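Local atomic coordinates of pyridoxamine 5'-phosphate oxidase (Burkholderia, PDB entry 4HMW), a protein that catalyses FMN-dependent, oxygen-consuming oxidations in the last steps of phenazine antibiotic biosynthesis. Residues Ser15-Phe20 with Ala189-Asp193; Tyr23-Glu29 with Trp208-Gln212; Ala53-Ser59 with Glu94-Gly100; His183-Phe187 with Arg198-Arg203. All blocks are in the same frame, centred on the assembly; numbering follows the deposited sequence. Where two conformers were deposited one is given.

Contact 1: Ser15-Phe20 with Ala189-Asp193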
# COMPACT_ATOMS: atom_id res chain seq x y z
N SER B 15 16.18 -4.96 -11.16
CA SER B 15 15.04 -5.14 -10.27
C SER B 15 14.64 -6.61 -10.23
O SER B 15 13.54 -6.95 -9.81
CB SER B 15 13.91 -4.26 -10.77
OG SER B 15 14.01 -4.13 -12.17
N VAL B 16 15.53 -7.49 -10.69
CA VAL B 16 15.28 -8.93 -10.54
C VAL B 16 16.57 -9.55 -10.00
O VAL B 16 17.68 -8.98 -10.15
CB VAL B 16 14.86 -9.60 -11.87
CG1 VAL B 16 13.42 -9.23 -12.27
CG2 VAL B 16 15.86 -9.24 -12.97
N ASP B 17 16.42 -10.69 -9.34
CA ASP B 17 17.54 -11.49 -8.88
C ASP B 17 18.46 -10.77 -7.89
O ASP B 17 19.66 -11.06 -7.84
CB ASP B 17 18.32 -12.02 -10.10
CG ASP B 17 17.42 -12.74 -11.09
OD1 ASP B 17 16.46 -13.42 -10.63
OD2 ASP B 17 17.68 -12.63 -12.32
N VAL B 18 17.93 -9.88 -7.05
CA VAL B 18 18.78 -9.41 -5.97
C VAL B 18 19.11 -10.59 -5.04
O VAL B 18 18.41 -11.59 -5.01
CB VAL B 18 18.23 -8.23 -5.21
CG1 VAL B 18 17.89 -7.12 -6.24
CG2 VAL B 18 17.08 -8.64 -4.31
N LEU B 19 20.23 -10.47 -4.33
CA LEU B 19 20.66 -11.55 -3.49
C LEU B 19 19.75 -11.60 -2.27
O LEU B 19 19.31 -10.56 -1.76
CB LEU B 19 22.08 -11.34 -3.02
CG LEU B 19 22.77 -12.61 -2.53
CD1 LEU B 19 23.29 -13.43 -3.71
CD2 LEU B 19 23.90 -12.25 -1.51
N PHE B 20 19.51 -12.79 -1.77
CA PHE B 20 18.55 -12.98 -0.66
C PHE B 20 18.96 -14.30 0.00
O PHE B 20 18.24 -15.27 -0.04
CB PHE B 20 17.15 -13.02 -1.24
CG PHE B 20 16.02 -13.10 -0.21
CD1 PHE B 20 16.24 -12.98 1.16
CD2 PHE B 20 14.72 -13.31 -0.66
CE1 PHE B 20 15.18 -13.06 2.05
CE2 PHE B 20 13.67 -13.39 0.23
CZ PHE B 20 13.90 -13.28 1.60
N ALA B 189 11.00 -11.11 -3.17
CA ALA B 189 12.04 -10.59 -4.05
C ALA B 189 11.88 -11.21 -5.42
O ALA B 189 11.91 -12.42 -5.57
CB ALA B 189 13.41 -10.87 -3.50
N ALA B 190 11.75 -10.36 -6.42
CA ALA B 190 11.50 -10.79 -7.79
C ALA B 190 12.67 -11.60 -8.34
O ALA B 190 13.85 -11.36 -8.01
CB ALA B 190 11.27 -9.57 -8.68
N SER B 191 12.32 -12.55 -9.21
CA SER B 191 13.28 -13.40 -9.92
C SER B 191 12.98 -13.30 -11.39
O SER B 191 11.83 -13.32 -11.78
CB SER B 191 13.09 -14.84 -9.54
OG SER B 191 13.33 -15.04 -8.17
N SER B 192 14.02 -13.24 -12.21
CA SER B 192 13.78 -13.18 -13.65
C SER B 192 13.08 -14.42 -14.22
O SER B 192 12.42 -14.30 -15.25
CB SER B 192 15.06 -12.85 -14.41
OG SER B 192 16.02 -13.87 -14.24
N ASP B 193 13.25 -15.59 -13.60
CA ASP B 193 12.58 -16.82 -14.08
C ASP B 193 11.15 -16.92 -13.54
O ASP B 193 10.50 -17.94 -13.73
CB ASP B 193 13.42 -18.12 -13.79
CG ASP B 193 13.60 -18.42 -12.29
OD1 ASP B 193 12.98 -17.76 -11.42
OD2 ASP B 193 14.43 -19.32 -11.97
O HOH W 1 15.72 -15.86 -11.90
O HOH W 2 16.26 -14.93 -8.40
O HOH W 3 14.96 -9.02 -6.84
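Asp17 clasps the chain at Ser192 with both carboxylate oxygens, a compact example of how one acidic side chain can tie two irregular segments together. Ser192 OG donates to the syn lone pair of Asp17 OD2, at 2.8 Å, while Ser192 N reaches Asp17 OD1 at 2.9 Å from above the carboxylate plane. The carboxylate swings over to Ser192 because CG stands anti to the carbonyl carbon of Asp17 (chi1 -53°). A third bond, Asp17 N to Ala190 O at 3.0 Å, fixes the backbone beside this clasp.

The close-packed part lies at the Phe20 end. Ala189 CB sits 4.0 Å from Phe20 CD2, obliquely to the ring, and Phe20 also meets Trp37 of helix 30-43 edge-to-face. Separately, Ala190 CB meets Ser15 O at 3.6 Å. Toward solvent the contact is looser: Val16 CG2 merely brushes Ser192 CB at 4.0 Å, and water takes over much of the bridging. One water joins Asp17 OD1 to Ser191 OG, whose hydroxyl is also bonded to Leu195 O; another, between Val18 N and Ala190 O, donates to the carbonyl at 2.8 Å.

Arg197 adds bonds to Val18 O and Ala190 O. The whole is an N-terminal arm laid across the loop of the beta hairpin formed by strands 184-189 and 197-204, close to the FMN site.

Contact 2: Tyr23-Glu29 with Trp208-Gln212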
# COMPACT_ATOMS: atom_id res chain seq x y z
N TYR B 23 16.62 -16.26 2.42
CA TYR B 23 15.50 -17.05 1.94
C TYR B 23 15.69 -18.50 2.35
O TYR B 23 14.74 -19.16 2.76
CB TYR B 23 15.41 -16.91 0.43
CG TYR B 23 14.38 -17.72 -0.33
CD1 TYR B 23 12.99 -17.53 -0.15
CD2 TYR B 23 14.79 -18.59 -1.29
CE1 TYR B 23 12.08 -18.25 -0.89
CE2 TYR B 23 13.88 -19.28 -2.05
CZ TYR B 23 12.54 -19.13 -1.86
OH TYR B 23 11.70 -19.88 -2.69
N ASP B 24 16.91 -19.00 2.28
CA ASP B 24 17.14 -20.38 2.67
C ASP B 24 17.66 -20.52 4.09
O ASP B 24 17.70 -21.62 4.62
CB ASP B 24 18.05 -21.07 1.69
CG ASP B 24 17.35 -21.39 0.38
OD1 ASP B 24 16.19 -21.89 0.40
OD2 ASP B 24 17.94 -21.11 -0.67
N ASP B 25 18.00 -19.41 4.72
CA ASP B 25 18.45 -19.48 6.12
C ASP B 25 18.00 -18.24 6.91
O ASP B 25 18.77 -17.34 7.19
CB ASP B 25 19.96 -19.64 6.11
CG ASP B 25 20.52 -19.97 7.46
OD1 ASP B 25 19.76 -20.47 8.34
OD2 ASP B 25 21.74 -19.73 7.63
N PRO B 26 16.73 -18.20 7.31
CA PRO B 26 16.17 -16.96 7.87
C PRO B 26 16.67 -16.59 9.26
O PRO B 26 16.86 -17.47 10.07
CB PRO B 26 14.68 -17.29 7.95
CG PRO B 26 14.48 -18.42 7.01
CD PRO B 26 15.70 -19.22 7.07
N PRO B 27 16.88 -15.29 9.54
CA PRO B 27 17.12 -14.86 10.92
C PRO B 27 15.96 -15.25 11.84
O PRO B 27 14.83 -15.36 11.38
CB PRO B 27 17.19 -13.33 10.81
CG PRO B 27 17.44 -13.04 9.41
CD PRO B 27 16.91 -14.17 8.59
N SER B 28 16.21 -15.43 13.12
CA SER B 28 15.16 -15.86 14.03
C SER B 28 14.04 -14.83 14.18
O SER B 28 12.91 -15.18 14.45
CB SER B 28 15.73 -16.21 15.40
OG SER B 28 16.47 -15.12 15.93
N GLU B 29 14.38 -13.55 14.03
CA GLU B 29 13.40 -12.46 14.17
C GLU B 29 13.27 -11.70 12.86
O GLU B 29 14.26 -11.32 12.27
CB GLU B 29 13.85 -11.46 15.25
CG GLU B 29 14.01 -12.03 16.63
CD GLU B 29 12.77 -11.86 17.47
OE1 GLU B 29 11.77 -11.30 16.96
OE2 GLU B 29 12.80 -12.27 18.66
N TRP B 208 9.05 -17.38 16.24
CA TRP B 208 8.53 -17.16 14.90
C TRP B 208 8.66 -18.44 14.10
O TRP B 208 9.59 -19.20 14.29
CB TRP B 208 9.27 -16.05 14.17
CG TRP B 208 9.06 -14.68 14.75
CD1 TRP B 208 9.74 -14.10 15.79
CD2 TRP B 208 8.07 -13.73 14.33
NE1 TRP B 208 9.25 -12.85 16.02
CE2 TRP B 208 8.22 -12.59 15.15
CE3 TRP B 208 7.09 -13.71 13.33
CZ2 TRP B 208 7.44 -11.45 14.99
CZ3 TRP B 208 6.31 -12.59 13.17
CH2 TRP B 208 6.49 -11.47 14.01
N LYS B 209 7.68 -18.68 13.23
CA LYS B 209 7.70 -19.77 12.24
C LYS B 209 7.87 -19.19 10.84
O LYS B 209 7.23 -18.20 10.49
CB LYS B 209 6.38 -20.50 12.34
CG LYS B 209 6.11 -21.59 11.34
CD LYS B 209 4.69 -22.14 11.61
CE LYS B 209 3.59 -21.09 11.29
NZ LYS B 209 2.40 -21.11 12.19
N THR B 210 8.72 -19.81 10.02
CA THR B 210 8.89 -19.39 8.65
C THR B 210 8.44 -20.44 7.63
O THR B 210 8.51 -21.65 7.86
CB THR B 210 10.35 -18.96 8.33
OG1 THR B 210 11.23 -20.06 8.53
CG2 THR B 210 10.81 -17.78 9.18
N THR B 211 7.99 -19.93 6.49
CA THR B 211 7.57 -20.75 5.36
C THR B 211 7.99 -20.08 4.06
O THR B 211 7.95 -18.87 3.96
CB THR B 211 6.00 -20.85 5.30
OG1 THR B 211 5.45 -20.95 6.63
CG2 THR B 211 5.54 -22.02 4.45
N GLN B 212 8.37 -20.88 3.06
CA GLN B 212 8.56 -20.36 1.71
C GLN B 212 7.25 -20.57 0.94
O GLN B 212 6.62 -21.60 1.09
CB GLN B 212 9.70 -21.07 0.98
CG GLN B 212 11.07 -20.85 1.63
CD GLN B 212 12.17 -21.63 0.92
OE1 GLN B 212 11.91 -22.66 0.29
NE2 GLN B 212 13.39 -21.13 1.00
O HOH W 4 12.04 -17.22 16.32
O HOH W 5 12.15 -17.74 12.87
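Tyr23 meets Gln212 where the irregular chain ahead of helix 30-43 begins to run along the final strand of the sheet, 207-212, in the C-terminal dimerisation region of this pyridoxamine 5'-phosphate oxidase relative. It illustrates how an irregular segment can follow a strand through side chains and water.

The amide of Gln212 stacks on one face of the Tyr23 ring, their planes 17° apart, with NE2 3.4 Å above the ring centre. With CG anti to the backbone N (chi1 175°), the tyrosine ring is carried under that amide. The same NE2 donates to Tyr23 O at 3.0 Å, meeting it from above the carbonyl plane, and to Asp24 OD1, also at 3.0 Å, from above the carboxylate plane. Both acceptors lie in the amide plane of Gln212, so two bonds and an aromatic face fix its rotation. Asp24 has a further partner, since OD2 forms a salt bridge to Arg152 of the second subunit.

At Pro26 the contact becomes apolar and thin: CB is 4.1 Å from Thr210 CG2. Pro27 hands its carbonyl to the hydroxyl of Tyr201 on the adjacent strand. Ser28 O is linked to Trp208 N by a water that donates to the former and accepts from the latter. The segment finishes at Glu29, whose chain bends at chi2 to bring OE1 to the indole NE1, the carboxylate and ring planes 69° apart; Trp208 NE1 makes a weak hydrogen bond to Glu29 OE1 at 3.1 Å.

Contact 3: Ala53-Ser59 with Glu94-Gly100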
# COMPACT_ATOMS: atom_id res chain seq x y z
N ALA B 53 2.72 1.86 2.62
CA ALA B 53 1.28 1.89 2.37
C ALA B 53 0.58 1.26 3.55
O ALA B 53 0.61 0.05 3.72
CB ALA B 53 0.97 1.14 1.10
N LEU B 54 0.00 2.12 4.42
CA LEU B 54 -0.63 1.68 5.66
C LEU B 54 -2.14 1.52 5.53
O LEU B 54 -2.84 2.49 5.27
CB LEU B 54 -0.33 2.68 6.79
CG LEU B 54 -0.84 2.26 8.18
CD1 LEU B 54 -0.04 1.13 8.75
CD2 LEU B 54 -0.80 3.43 9.11
N ALA B 55 -2.62 0.30 5.76
CA ALA B 55 -4.05 -0.03 5.68
C ALA B 55 -4.60 -0.27 7.08
O ALA B 55 -3.97 -0.92 7.92
CB ALA B 55 -4.23 -1.27 4.84
N THR B 56 -5.79 0.28 7.30
CA THR B 56 -6.52 0.17 8.55
C THR B 56 -8.00 -0.10 8.16
O THR B 56 -8.38 0.04 7.01
CB THR B 56 -6.44 1.46 9.38
OG1 THR B 56 -6.82 2.58 8.58
CG2 THR B 56 -5.02 1.67 9.90
N ALA B 57 -8.82 -0.50 9.12
CA ALA B 57 -10.23 -0.75 8.84
C ALA B 57 -11.15 -0.22 9.92
O ALA B 57 -10.79 -0.08 11.09
CB ALA B 57 -10.47 -2.21 8.60
N THR B 58 -12.37 0.10 9.48
CA THR B 58 -13.40 0.55 10.39
C THR B 58 -14.19 -0.66 10.89
O THR B 58 -13.94 -1.81 10.47
CB THR B 58 -14.27 1.60 9.69
OG1 THR B 58 -15.08 2.28 10.67
CG2 THR B 58 -15.10 0.98 8.65
N SER B 59 -15.13 -0.41 11.79
CA SER B 59 -15.82 -1.48 12.49
C SER B 59 -16.54 -2.47 11.57
O SER B 59 -16.58 -3.66 11.87
CB SER B 59 -16.82 -0.91 13.48
OG SER B 59 -16.17 0.02 14.35
N GLU B 94 -10.48 1.96 16.89
CA GLU B 94 -11.66 1.08 16.78
C GLU B 94 -11.29 -0.39 16.70
O GLU B 94 -11.89 -1.23 17.37
CB GLU B 94 -12.48 1.39 15.53
CG GLU B 94 -13.23 2.68 15.57
CD GLU B 94 -14.01 3.02 14.29
OE1 GLU B 94 -14.80 4.00 14.35
OE2 GLU B 94 -13.83 2.34 13.24
N THR B 95 -10.33 -0.72 15.83
CA THR B 95 -10.13 -2.11 15.45
C THR B 95 -8.70 -2.64 15.69
O THR B 95 -8.49 -3.85 15.68
CB THR B 95 -10.44 -2.34 13.97
OG1 THR B 95 -9.64 -1.46 13.16
CG2 THR B 95 -11.92 -2.12 13.68
N GLY B 96 -7.73 -1.75 15.85
CA GLY B 96 -6.35 -2.14 16.19
C GLY B 96 -5.47 -2.72 15.09
O GLY B 96 -4.28 -2.39 15.00
N TRP B 97 -6.03 -3.62 14.28
CA TRP B 97 -5.26 -4.29 13.25
C TRP B 97 -4.80 -3.30 12.18
O TRP B 97 -5.53 -2.35 11.81
CB TRP B 97 -6.08 -5.40 12.59
CG TRP B 97 -6.63 -6.49 13.47
CD1 TRP B 97 -7.96 -6.69 13.74
CD2 TRP B 97 -5.92 -7.52 14.18
NE1 TRP B 97 -8.12 -7.80 14.54
CE2 TRP B 97 -6.89 -8.32 14.84
CE3 TRP B 97 -4.57 -7.86 14.31
CZ2 TRP B 97 -6.54 -9.43 15.62
CZ3 TRP B 97 -4.23 -8.98 15.10
CH2 TRP B 97 -5.22 -9.73 15.75
N ALA B 98 -3.59 -3.50 11.68
CA ALA B 98 -3.08 -2.71 10.57
C ALA B 98 -2.13 -3.54 9.74
O ALA B 98 -1.54 -4.52 10.21
CB ALA B 98 -2.39 -1.47 11.04
N SER B 99 -1.91 -3.09 8.51
CA SER B 99 -0.93 -3.75 7.64
C SER B 99 -0.19 -2.68 6.90
O SER B 99 -0.79 -1.72 6.43
CB SER B 99 -1.64 -4.68 6.66
OG SER B 99 -0.69 -5.34 5.84
N GLY B 100 1.12 -2.83 6.78
CA GLY B 100 1.92 -1.88 6.04
C GLY B 100 2.67 -2.59 4.92
O GLY B 100 3.11 -3.69 5.11
O HOH W 6 -7.44 -0.54 11.99
O HOH W 7 -8.20 -2.84 11.24
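The flat carboxylate of Glu94 meets Thr58 and Ser59 through a single oxygen, OE2, where strand 53-57 gives way to a turn. Thr58 OG1 donates to OE2 over 2.9 Å on its syn lone pair, the two side chains lying alongside and pointing the same way. Ser59 adds weak bonds to OE2 from its backbone N and its OG. The Trp97 indole leads away from the 53-59 segment; its ring meets that of His183, and NE1 makes a weak bond to Asp60 O of the second subunit.

A second polar link lies at Thr95, whose OG1 is 2.7 Å from Ala57 O, although Glu91 O competes for its proton. Two waters between Ala57 N, Thr95 OG1 and Trp97 O fill in where direct strand pairing has ended.

Farther along runs an antiparallel ladder of the FMN-binding beta-barrel fold of the pyridoxamine 5'-phosphate oxidase family. Ala55 N reaches Ser99 O at 2.8 Å in an almost straight bond (179°), and Ser99 N returns to Ala55 O at 3.0 Å. Leu54 and Gly100 form a non-hydrogen-bonded pair, and Leu54 CD1 reaches along the neighbouring strand to Ala98 CB, 4.2 Å away.

Gly96, with positive phi, lets the chain leave helix 87-95 and enter strand 97-104. That strand lies between 51-57 and 109-119; Leu92 of the helix touches Thr56 and Ala98, while Ala53 and Ala55 pack against their counterparts in the second subunit.

Contact 4: His183-Phe187 with Arg198-Arg203. With FMN (flavin mononucleotide), chain C.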
# COMPACT_ATOMS: atom_id res chain seq x y z
N HIS B 183 2.66 -9.35 13.83
CA HIS B 183 2.48 -10.79 14.09
C HIS B 183 2.74 -11.61 12.83
O HIS B 183 2.71 -12.85 12.88
CB HIS B 183 1.06 -11.09 14.60
CG HIS B 183 -0.02 -10.78 13.63
ND1 HIS B 183 -0.74 -9.61 13.69
CD2 HIS B 183 -0.49 -11.46 12.55
CE1 HIS B 183 -1.60 -9.58 12.69
NE2 HIS B 183 -1.47 -10.69 11.98
N GLU B 184 2.97 -10.93 11.70
CA GLU B 184 3.21 -11.63 10.44
C GLU B 184 3.99 -10.68 9.55
O GLU B 184 3.68 -9.51 9.50
CB GLU B 184 1.89 -12.04 9.75
CG GLU B 184 2.11 -12.77 8.43
CD GLU B 184 0.79 -13.16 7.73
OE1 GLU B 184 0.86 -13.87 6.71
OE2 GLU B 184 -0.31 -12.77 8.21
N MET B 185 5.02 -11.18 8.88
CA MET B 185 5.71 -10.43 7.83
C MET B 185 6.00 -11.29 6.63
O MET B 185 6.22 -12.46 6.76
CB MET B 185 7.03 -9.87 8.35
CG MET B 185 6.80 -8.85 9.41
SD MET B 185 8.26 -8.03 10.02
CE MET B 185 9.07 -7.55 8.57
N GLU B 186 6.00 -10.70 5.44
CA GLU B 186 6.47 -11.41 4.27
C GLU B 186 7.49 -10.59 3.56
O GLU B 186 7.35 -9.34 3.43
CB GLU B 186 5.36 -11.73 3.23
CG GLU B 186 5.98 -12.58 2.05
CD GLU B 186 5.14 -12.71 0.76
OE1 GLU B 186 3.88 -12.55 0.80
OE2 GLU B 186 5.76 -13.02 -0.30
N PHE B 187 8.53 -11.29 3.12
CA PHE B 187 9.61 -10.71 2.34
C PHE B 187 9.52 -11.32 0.96
O PHE B 187 9.53 -12.54 0.82
CB PHE B 187 10.92 -11.05 3.00
CG PHE B 187 11.10 -10.39 4.33
CD1 PHE B 187 10.55 -10.96 5.47
CD2 PHE B 187 11.81 -9.21 4.46
CE1 PHE B 187 10.67 -10.37 6.68
CE2 PHE B 187 11.96 -8.62 5.70
CZ PHE B 187 11.38 -9.21 6.82
N ARG B 198 9.77 -15.88 -1.80
CA ARG B 198 8.72 -15.46 -0.86
C ARG B 198 8.97 -16.12 0.47
O ARG B 198 8.92 -17.33 0.57
CB ARG B 198 7.34 -15.86 -1.35
CG ARG B 198 6.93 -15.26 -2.71
CD ARG B 198 5.47 -15.54 -2.98
NE ARG B 198 4.61 -14.88 -2.01
CZ ARG B 198 3.29 -15.03 -1.91
NH1 ARG B 198 2.65 -15.86 -2.73
NH2 ARG B 198 2.61 -14.35 -0.98
N LEU B 199 9.25 -15.32 1.49
CA LEU B 199 9.52 -15.82 2.83
C LEU B 199 8.53 -15.21 3.78
O LEU B 199 8.50 -13.98 3.99
CB LEU B 199 10.95 -15.42 3.25
CG LEU B 199 11.38 -15.87 4.65
CD1 LEU B 199 11.50 -17.39 4.76
CD2 LEU B 199 12.71 -15.20 5.01
N ARG B 200 7.72 -16.06 4.38
CA ARG B 200 6.72 -15.65 5.35
C ARG B 200 7.14 -15.97 6.78
O ARG B 200 7.58 -17.07 7.05
CB ARG B 200 5.37 -16.33 5.05
CG ARG B 200 4.35 -16.16 6.16
CD ARG B 200 3.08 -16.95 5.94
NE ARG B 200 2.29 -16.53 4.81
CZ ARG B 200 1.38 -17.30 4.19
NH1 ARG B 200 1.20 -18.57 4.59
NH2 ARG B 200 0.68 -16.83 3.16
N TYR B 201 7.05 -14.97 7.65
CA TYR B 201 7.20 -15.12 9.09
C TYR B 201 5.85 -15.01 9.78
O TYR B 201 5.11 -14.06 9.52
CB TYR B 201 8.03 -14.01 9.70
CG TYR B 201 9.54 -14.13 9.54
CD1 TYR B 201 10.16 -13.79 8.35
CD2 TYR B 201 10.34 -14.56 10.61
CE1 TYR B 201 11.54 -13.87 8.21
CE2 TYR B 201 11.71 -14.66 10.48
CZ TYR B 201 12.31 -14.30 9.27
OH TYR B 201 13.66 -14.34 9.11
N GLU B 202 5.54 -15.94 10.67
CA GLU B 202 4.30 -15.85 11.46
C GLU B 202 4.63 -16.05 12.92
O GLU B 202 5.39 -16.94 13.26
CB GLU B 202 3.30 -16.93 11.06
CG GLU B 202 2.66 -16.79 9.70
CD GLU B 202 1.85 -18.04 9.27
OE1 GLU B 202 2.49 -19.08 8.96
OE2 GLU B 202 0.59 -17.99 9.28
N ARG B 203 4.01 -15.26 13.80
CA ARG B 203 4.29 -15.39 15.22
C ARG B 203 3.77 -16.71 15.71
O ARG B 203 2.70 -17.14 15.32
CB ARG B 203 3.72 -14.22 16.04
CG ARG B 203 4.45 -14.03 17.36
CD ARG B 203 3.85 -12.89 18.17
NE ARG B 203 4.02 -13.04 19.62
CZ ARG B 203 3.80 -12.08 20.51
NH1 ARG B 203 3.98 -12.30 21.80
NH2 ARG B 203 3.41 -10.87 20.11
N1 FMN C . 0.01 -10.97 -8.01
C2 FMN C . -1.18 -11.28 -8.61
O2 FMN C . -1.84 -12.24 -8.24
N3 FMN C . -1.67 -10.48 -9.61
C4 FMN C . -0.94 -9.40 -10.05
O4 FMN C . -1.41 -8.70 -10.97
C4A FMN C . 0.28 -9.10 -9.46
N5 FMN C . 1.05 -8.04 -9.92
C5A FMN C . 2.25 -7.75 -9.27
C6 FMN C . 2.99 -6.68 -9.70
C7 FMN C . 4.17 -6.34 -9.06
C7M FMN C . 4.94 -5.17 -9.56
C8 FMN C . 4.64 -7.12 -8.00
C8M FMN C . 5.90 -6.77 -7.29
C9 FMN C . 3.89 -8.20 -7.57
C9A FMN C . 2.72 -8.55 -8.22
N10 FMN C . 1.94 -9.67 -7.81
C10 FMN C . 0.74 -9.92 -8.44
C1' FMN C . 2.33 -10.59 -6.72
C2' FMN C . 1.70 -10.16 -5.39
O2' FMN C . 2.37 -9.02 -4.83
C3' FMN C . 1.72 -11.29 -4.35
O3' FMN C . 3.06 -11.69 -4.17
C4' FMN C . 0.82 -12.46 -4.76
O4' FMN C . -0.27 -11.98 -5.52
C5' FMN C . 0.40 -13.30 -3.56
O5' FMN C . -0.23 -12.49 -2.60
P FMN C . -1.07 -13.13 -1.40
O1P FMN C . -2.38 -13.65 -1.96
O2P FMN C . -0.24 -14.27 -0.81
O3P FMN C . -1.32 -12.00 -0.46
O HOH W 8 2.50 -13.82 4.30
O HOH W 9 -0.50 -16.44 7.10
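The FMN phosphate site recruits Arg198 from an antiparallel beta hairpin, and its pairing with Glu186 is a worked example of a second-shell carboxylate positioning a ligand-binding arginine. The grip is side-on: Arg198 NE donates to Glu186 OE2 and NH2 to OE1, each at 2.8 Å and nearly straight, with both oxygens in the guanidinium plane. The carboxylate is turned 33° from that plane and is met on the syn side of each oxygen, though from out of its own plane. A bend at chi3 of Arg198 (65°) turns the group so that NH2 also donates to FMN O2P at 2.9 Å, while FMN O3' lies over one guanidinium face. The carboxylate thus fixes the orientation of the guanidinium and probably balances part of its charge, leaving NH2 aimed at the phosphate. Arg198 NH1 is bonded to Gln214 O and to Ser146 of the second subunit.

On the same face, Glu184 OE1 stands 3.6 Å from Arg200 NE, well out of the guanidinium plane, so this salt bridge works through charge alone; a water joins the same two atoms. Glu184 OE2 pairs with Arg87 of the second subunit. The opposite face is apolar: Phe187 CE1 meets Tyr201 CD1 at 3.8 Å, and Met185 and Leu199 line the same side. Backbone bonds such as Tyr201 N to Met185 O, 2.8 Å, hold the register.

Strand 184-189 is flanked by 109-119, where His183 and Glu184 form a classic bulge opposite Ser114, and strand 197-204 by 207-212; helix 30-43 covers the Phe187 face.

Contacts 3 and 4 rest on antiparallel pairing within the same sheet. Contacts 1, 3 and 4 are partly buried, 3 and 4 with just over half of their touching residues buried; contact 2 lies at the surface. Contacts 1 and 2 attach consecutive parts of the N-terminal arm to the C-terminal region, using side-chain clasps and water in place of strand ladders. Contact 4 joins them: Phe20 packs on Phe187 and Leu199, while Tyr201 meets Pro26 and Pro27. It touches contact 3 through His183 and Trp97. All four reach the second subunit, but only contact 4 bonds FMN directly, and its paired charges contrast with the mainly neutral ladder of contact 3.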